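Local coordinates for protein probable transcriptional regulator (Pseudomonas aeruginosa, PDB 2FBI) that probably binds DNA as a dimeric transcriptional regulator of the MarR family, through a winged helix-turn-helix domain in each subunit, at residues Gly49-Ser53 / Tyr54-Asn58; Pro65-Thr68 / Gly69-Arg73; Leu10-Thr13 / Leu14-Arg18. One frame throughout, in Å; residues are numbered along the deposited sequence. Where two conformers were deposited one is given.

Contact 1 of 3, residues Gly49-Ser53 / Tyr54-Asn58; sequences GEMES and YQLAN
E52 folds its carboxylate back over the first turn of the helix that follows it and takes two backbone N-H groups at once. Its CG stands anti to the backbone N (chi1 -178°) and the chain then bends at chi2, which turns the acid round to face the bare amides. E52 OE1 accepts from Q55 N at 2.9 Å on the syn side, though tilted out of the carboxylate plane, and OE2 from Y54 N at 3.0 Å, this donor lying well above that plane. Glutamate suits this N-cap because it is long enough to reach both amides, and its negative charge would probably be favoured by the helix dipole. The Y54 ring lies nearly coplanar with the carboxylate, 11° apart, and turns its edge to OE2, with Y54 CD1 3.6 Å from E52 OE2. The main chain joins in, L56 N bonding to E52 O at 2.9 Å and A57 N to S53 O at 3.2 Å.

On the buried side M51 crosses L56 at a slant. Its flexible thioether lays SD 3.6 Å from L56 CA and CG 3.7 Å from L56 CB, and both residues pack on I44 and L45 of helix 36-48. Strand 51-52, paired with strand 91-96 of the wing, thus runs straight into a capped helix 53-59, the first helix of the helix-turn-helix in a MarR-type winged-helix domain.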
loop_
_atom_site.group_PDB
_atom_site.type_symbol
_atom_site.label_atom_id
_atom_site.label_comp_id
_atom_site.label_asym_id
_atom_site.label_seq_id
_atom_site.Cartn_x
_atom_site.Cartn_y
_atom_site.Cartn_z
ATOM N N GLY A 49 -15.317 -5.685 14.997
ATOM C CA GLY A 49 -16.743 -6.113 14.967
ATOM C C GLY A 49 -17.524 -5.628 13.744
ATOM O O GLY A 49 -16.900 -5.194 12.779
ATOM N N GLU A 50 -18.859 -5.630 13.805
ATOM C CA GLU A 50 -19.697 -5.201 12.666
ATOM C C GLU A 50 -19.347 -3.738 12.237
ATOM O O GLU A 50 -18.994 -2.923 13.056
ATOM C CB GLU A 50 -21.179 -5.330 12.974
ATOM C CG GLU A 50 -21.602 -4.377 14.051
ATOM C CD GLU A 50 -22.850 -4.817 14.782
ATOM O OE1 GLU A 50 -23.248 -6.018 14.734
ATOM O OE2 GLU A 50 -23.451 -3.928 15.391
ATOM N N MET A 51 -19.389 -3.448 10.938
ATOM C CA MET A 51 -18.854 -2.154 10.475
ATOM C C MET A 51 -19.668 -1.721 9.271
ATOM O O MET A 51 -20.013 -2.515 8.413
ATOM C CB MET A 51 -17.335 -2.295 10.162
ATOM C CG MET A 51 -16.646 -1.052 9.602
ATOM S SD MET A 51 -14.900 -0.823 9.975
ATOM C CE MET A 51 -14.802 -1.220 11.728
ATOM N N GLU A 52 -19.972 -0.430 9.207
ATOM C CA GLU A 52 -20.609 0.133 8.016
ATOM C C GLU A 52 -19.624 0.023 6.823
ATOM O O GLU A 52 -18.402 0.180 6.969
ATOM C CB GLU A 52 -21.096 1.570 8.363
ATOM C CG GLU A 52 -21.824 2.303 7.258
ATOM C CD GLU A 52 -20.874 2.825 6.182
ATOM O OE1 GLU A 52 -19.774 3.264 6.544
ATOM O OE2 GLU A 52 -21.248 2.830 4.990
ATOM N N SER A 53 -20.157 -0.269 5.642
ATOM C CA SER A 53 -19.352 -0.730 4.530
ATOM C C SER A 53 -18.390 0.281 3.926
ATOM O O SER A 53 -17.328 -0.132 3.472
ATOM C CB SER A 53 -20.221 -1.347 3.451
ATOM O OG SER A 53 -21.036 -0.338 2.893
ATOM N N TYR A 54 -18.707 1.580 3.944
ATOM C CA TYR A 54 -17.728 2.604 3.459
ATOM C C TYR A 54 -16.622 2.812 4.467
ATOM O O TYR A 54 -15.404 2.999 4.132
ATOM C CB TYR A 54 -18.423 3.954 3.089
ATOM C CG TYR A 54 -19.121 3.931 1.712
ATOM C CD1 TYR A 54 -20.301 3.248 1.526
ATOM C CD2 TYR A 54 -18.574 4.585 0.602
ATOM C CE1 TYR A 54 -20.927 3.190 0.295
ATOM C CE2 TYR A 54 -19.215 4.545 -0.665
ATOM C CZ TYR A 54 -20.393 3.871 -0.798
ATOM O OH TYR A 54 -21.039 3.787 -2.029
ATOM N N GLN A 55 -17.027 2.808 5.728
ATOM C CA GLN A 55 -16.050 2.841 6.824
ATOM C C GLN A 55 -15.044 1.638 6.762
ATOM O O GLN A 55 -13.839 1.803 7.037
ATOM C CB GLN A 55 -16.828 2.813 8.124
ATOM C CG GLN A 55 -16.060 2.914 9.373
ATOM C CD GLN A 55 -16.944 3.350 10.542
ATOM O OE1 GLN A 55 -18.023 3.931 10.360
ATOM N NE2 GLN A 55 -16.474 3.098 11.748
ATOM N N LEU A 56 -15.557 0.448 6.439
ATOM C CA LEU A 56 -14.759 -0.773 6.332
ATOM C C LEU A 56 -13.735 -0.621 5.190
ATOM O O LEU A 56 -12.519 -0.870 5.385
ATOM C CB LEU A 56 -15.717 -1.976 6.091
ATOM C CG LEU A 56 -15.130 -3.382 5.807
ATOM C CD1 LEU A 56 -14.169 -3.774 6.954
ATOM C CD2 LEU A 56 -16.199 -4.429 5.619
ATOM N N ALA A 57 -14.198 -0.192 4.007
ATOM C CA ALA A 57 -13.287 0.139 2.895
ATOM C C ALA A 57 -12.194 1.132 3.272
ATOM O O ALA A 57 -11.041 0.952 2.859
ATOM C CB ALA A 57 -14.062 0.616 1.632
ATOM N N ASN A 58 -12.543 2.143 4.066
ATOM C CA ASN A 58 -11.594 3.144 4.519
ATOM C C ASN A 58 -10.538 2.629 5.489
ATOM O O ASN A 58 -9.382 3.024 5.400
ATOM C CB ASN A 58 -12.323 4.354 5.126
ATOM C CG ASN A 58 -12.866 5.305 4.063
ATOM O OD1 ASN A 58 -12.548 5.182 2.883
ATOM N ND2 ASN A 58 -13.695 6.260 4.488
#

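Contact 2 of 3, residues Pro65-Thr68 / Gly69-Arg73; sequences PSMT and GVLAR
S66 O receives V70 N at 2.9 Å, with the donor in the carbonyl plane, and also takes a weak bond from G69 N. V70 CG2, opposite the carbonyl carbon of its own residue, packs 3.2 Å from S66 O. The small hydroxyl S66 OG hydrogen-bonds to L63 O, just ahead of the helix.

M67 comes next and runs into the protein. With chi1 at -171° its chain first heads away from its own amide nitrogen; the bend at chi2 then brings SD over against L71, the two side chains crossing at a slant, M67 CG 4.0 Å from L71 CD1 and M67 SD 4.1 Å from L71 CG. A supple methionine and a branched leucine one turn apart make a continuous apolar strip, which faces L56 of helix 53-59 and V41 of helix 36-48. Helix 64-76 is the second helix of the helix-turn-helix, which in MarR relatives is the recognition helix laid into the DNA major groove. Under the strip, L71 N gives M67 O a nearly straight bond of 2.8 Å.

T68 suits the exposed face: its short hydroxyl, beside the backbone N, reaches back to R64 O in a weak hydrogen bond. T68 O accepts A72 N at 3.1 Å, and the compact methyl A72 CB sits 3.4 Å from that same oxygen.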
loop_
_atom_site.group_PDB
_atom_site.type_symbol
_atom_site.label_atom_id
_atom_site.label_comp_id
_atom_site.label_asym_id
_atom_site.label_seq_id
_atom_site.Cartn_x
_atom_site.Cartn_y
_atom_site.Cartn_z
ATOM N N PRO A 65 -14.556 0.534 -5.751
ATOM C CA PRO A 65 -15.018 -0.395 -6.784
ATOM C C PRO A 65 -14.552 -1.832 -6.529
ATOM O O PRO A 65 -15.292 -2.768 -6.841
ATOM C CB PRO A 65 -14.413 0.170 -8.085
ATOM C CG PRO A 65 -13.891 1.559 -7.728
ATOM C CD PRO A 65 -13.554 1.490 -6.277
ATOM N N SER A 66 -13.354 -2.015 -5.971
ATOM C CA SER A 66 -12.900 -3.368 -5.619
ATOM C C SER A 66 -13.585 -3.920 -4.381
ATOM O O SER A 66 -13.740 -5.126 -4.261
ATOM C CB SER A 66 -11.381 -3.469 -5.483
ATOM O OG SER A 66 -10.807 -2.191 -5.527
ATOM N N MET A 67 -14.013 -3.044 -3.481
ATOM C CA MET A 67 -14.670 -3.479 -2.262
ATOM C C MET A 67 -15.996 -4.216 -2.526
ATOM O O MET A 67 -16.291 -5.217 -1.865
ATOM C CB MET A 67 -14.830 -2.303 -1.292
ATOM C CG MET A 67 -15.307 -2.700 0.083
ATOM S SD MET A 67 -14.245 -3.784 1.091
ATOM C CE MET A 67 -14.656 -2.978 2.572
ATOM N N THR A 68 -16.763 -3.749 -3.519
ATOM C CA THR A 68 -18.004 -4.389 -3.931
ATOM C C THR A 68 -17.800 -5.870 -4.250
ATOM O O THR A 68 -18.630 -6.710 -3.897
ATOM C CB THR A 68 -18.604 -3.722 -5.236
ATOM O OG1 THR A 68 -18.678 -2.298 -5.078
ATOM C CG2 THR A 68 -20.003 -4.297 -5.607
ATOM N N GLY A 69 -16.717 -6.166 -4.965
ATOM C CA GLY A 69 -16.423 -7.526 -5.365
ATOM C C GLY A 69 -15.842 -8.275 -4.171
ATOM O O GLY A 69 -16.200 -9.432 -3.951
ATOM N N VAL A 70 -14.969 -7.610 -3.392
ATOM C CA VAL A 70 -14.416 -8.236 -2.165
ATOM C C VAL A 70 -15.560 -8.739 -1.268
ATOM O O VAL A 70 -15.643 -9.930 -0.995
ATOM C CB VAL A 70 -13.377 -7.360 -1.436
ATOM C CG1 VAL A 70 -12.933 -8.026 -0.105
ATOM C CG2 VAL A 70 -12.177 -7.172 -2.304
ATOM N N LEU A 71 -16.494 -7.862 -0.907
ATOM C CA LEU A 71 -17.646 -8.265 -0.117
ATOM C C LEU A 71 -18.569 -9.300 -0.759
ATOM O O LEU A 71 -18.993 -10.226 -0.060
ATOM C CB LEU A 71 -18.443 -7.066 0.419
ATOM C CG LEU A 71 -17.581 -6.094 1.219
ATOM C CD1 LEU A 71 -18.393 -4.858 1.497
ATOM C CD2 LEU A 71 -16.990 -6.714 2.537
ATOM N N ALA A 72 -18.904 -9.161 -2.054
ATOM C CA ALA A 72 -19.822 -10.136 -2.665
ATOM C C ALA A 72 -19.221 -11.547 -2.730
ATOM O O ALA A 72 -19.946 -12.535 -2.549
ATOM C CB ALA A 72 -20.332 -9.673 -4.091
ATOM N N ARG A 73 -17.919 -11.635 -2.994
ATOM C CA ARG A 73 -17.193 -12.894 -2.947
ATOM C C ARG A 73 -17.228 -13.513 -1.537
ATOM O O ARG A 73 -17.577 -14.687 -1.392
ATOM C CB ARG A 73 -15.729 -12.685 -3.371
ATOM C CG ARG A 73 -15.112 -13.858 -4.125
ATOM C CD ARG A 73 -14.683 -14.971 -3.214
ATOM N NE ARG A 73 -13.822 -16.004 -3.825
ATOM C CZ ARG A 73 -12.614 -15.802 -4.372
ATOM N NH1 ARG A 73 -12.085 -14.580 -4.499
ATOM N NH2 ARG A 73 -11.936 -16.831 -4.843
#

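Contact 3 of 3, residues Leu10-Thr13 / Leu14-Arg18; sequences LTLT and LLQAR
L10 and L14, one turn apart, form the close apolar side of this helix. L14 CG stands beside its own backbone N (chi1 -78°), which swings the isobutyl group back over the preceding turn: L14 CG comes 3.3 Å from L10 O, and the methyl L14 CD1 meets L10 CG at 3.9 Å as the two chains cross. The branched ends suit this buried flank, since they touch there while L14 N bonds to L10 O at 2.9 Å beneath them.

T13 and Q16 make the polar side, with L12 the apolar neighbour under the Q16 amide. Q16 leaves the backbone with chi1 -59° and is extended beyond CG, so that its amide reaches back along the helix: Q16 NE2 lies 3.9 Å from L12 CG, a contact of amide against hydrocarbon. The looser pair is T13 with Q16: T13 OG1 and Q16 OE1 are 4.1 Å apart, too far for a direct bond, and one water spans them, donating to Q16 OE1 at 3.2 Å and weakly to T13 OG1. The chief partner of the threonine hydroxyl is S9 O, one turn back, as its short branch beside the main chain allows. Glutamine fits here because it can both give and accept: OE1 accepts from K138 of the second subunit, and NE2 donates to Q59 O of that subunit. The water thus sits between polar ends on a side that also meets the second subunit.

Helix 10-22 lies between two neighbours. L10 and L14 rest on L137 and L134 of helix 124-138 in their own chain, while L10 also packs on L131 of the second subunit and L15 on R18 of that subunit, as expected of the helical dimerisation region of a MarR protein.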
loop_
_atom_site.group_PDB
_atom_site.type_symbol
_atom_site.label_atom_id
_atom_site.label_comp_id
_atom_site.label_asym_id
_atom_site.label_seq_id
_atom_site.Cartn_x
_atom_site.Cartn_y
_atom_site.Cartn_z
ATOM N N LEU A 10 8.806 8.822 1.436
ATOM C CA LEU A 10 8.156 8.177 2.578
ATOM C C LEU A 10 7.076 7.171 2.157
ATOM O O LEU A 10 7.004 6.050 2.658
ATOM C CB LEU A 10 7.452 9.215 3.439
ATOM C CG LEU A 10 6.757 8.644 4.690
ATOM C CD1 LEU A 10 7.786 7.944 5.585
ATOM C CD2 LEU A 10 6.010 9.754 5.488
ATOM N N THR A 11 6.203 7.597 1.254
ATOM C CA THR A 11 5.065 6.786 0.934
ATOM C C THR A 11 5.444 5.562 0.042
ATOM O O THR A 11 4.901 4.456 0.244
ATOM C CB THR A 11 4.022 7.617 0.187
ATOM O OG1 THR A 11 4.665 8.217 -0.919
ATOM C CG2 THR A 11 3.410 8.759 1.081
ATOM N N LEU A 12 6.272 5.755 -0.980
ATOM C CA LEU A 12 6.785 4.578 -1.725
ATOM C C LEU A 12 7.541 3.641 -0.778
ATOM O O LEU A 12 7.304 2.427 -0.793
ATOM C CB LEU A 12 7.628 5.007 -2.937
ATOM C CG LEU A 12 8.240 4.003 -3.940
ATOM C CD1 LEU A 12 7.290 2.887 -4.322
ATOM C CD2 LEU A 12 8.649 4.844 -5.206
ATOM N N THR A 13 8.349 4.198 0.131
ATOM C CA THR A 13 9.110 3.383 1.129
ATOM C C THR A 13 8.211 2.585 2.099
ATOM O O THR A 13 8.482 1.417 2.411
ATOM C CB THR A 13 10.143 4.249 1.884
ATOM O OG1 THR A 13 11.068 4.739 0.928
ATOM C CG2 THR A 13 10.929 3.484 2.918
ATOM N N LEU A 14 7.119 3.198 2.565
ATOM C CA LEU A 14 6.073 2.452 3.308
ATOM C C LEU A 14 5.547 1.214 2.563
ATOM O O LEU A 14 5.335 0.171 3.148
ATOM C CB LEU A 14 4.870 3.381 3.602
ATOM C CG LEU A 14 5.161 4.329 4.788
ATOM C CD1 LEU A 14 4.334 5.631 4.729
ATOM C CD2 LEU A 14 4.940 3.604 6.073
ATOM N N LEU A 15 5.303 1.381 1.281
ATOM C CA LEU A 15 4.751 0.365 0.437
ATOM C C LEU A 15 5.793 -0.782 0.099
ATOM O O LEU A 15 5.459 -1.970 0.130
ATOM C CB LEU A 15 4.274 1.099 -0.800
ATOM C CG LEU A 15 2.982 0.798 -1.535
ATOM C CD1 LEU A 15 1.744 0.402 -0.664
ATOM C CD2 LEU A 15 2.649 1.932 -2.498
ATOM N N GLN A 16 7.032 -0.416 -0.166
ATOM C CA GLN A 16 8.152 -1.406 -0.300
ATOM C C GLN A 16 8.423 -2.158 1.005
ATOM O O GLN A 16 8.519 -3.381 1.000
ATOM C CB GLN A 16 9.420 -0.712 -0.802
ATOM C CG GLN A 16 9.268 -0.019 -2.161
ATOM C CD GLN A 16 10.448 0.905 -2.472
ATOM O OE1 GLN A 16 11.013 1.506 -1.587
ATOM N NE2 GLN A 16 10.768 1.064 -3.739
ATOM N N ALA A 17 8.478 -1.446 2.148
ATOM C CA ALA A 17 8.511 -2.145 3.428
ATOM C C ALA A 17 7.354 -3.126 3.621
ATOM O O ALA A 17 7.573 -4.231 4.132
ATOM C CB ALA A 17 8.626 -1.184 4.608
ATOM N N ARG A 18 6.151 -2.761 3.177
ATOM C CA ARG A 18 5.005 -3.663 3.281
ATOM C C ARG A 18 5.157 -4.898 2.351
ATOM O O ARG A 18 4.700 -5.990 2.703
ATOM C CB ARG A 18 3.661 -2.929 2.979
ATOM C CG ARG A 18 2.411 -3.848 3.018
ATOM C CD ARG A 18 1.118 -3.260 2.277
ATOM N NE ARG A 18 0.025 -4.242 2.249
ATOM C CZ ARG A 18 -0.256 -5.015 1.201
ATOM N NH1 ARG A 18 0.462 -4.939 0.084
ATOM N NH2 ARG A 18 -1.253 -5.871 1.241
HETATM O O HOH W 1 11.882 4.510 -2.301
#

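From the N terminus, contact 3 comes first, within helix 10-22; contact 1 follows at the passage from strand 51-52 into helix 53-59, and contact 2 lies within helix 64-76. All three are local turns of continuous chain, arranged in series, so none closes a long loop, nests in another or crosses it. Contacts 1 and 2 meet in space: the M67 methyl CE lies 3.3 Å from L56 CG, joining the two helices of the helix-turn-helix. Contact 3 stands apart, its centre about 25 Å from the centre of either of the others, at the dimer interface. Together they mark the probable DNA-binding domain and the dimerisation region.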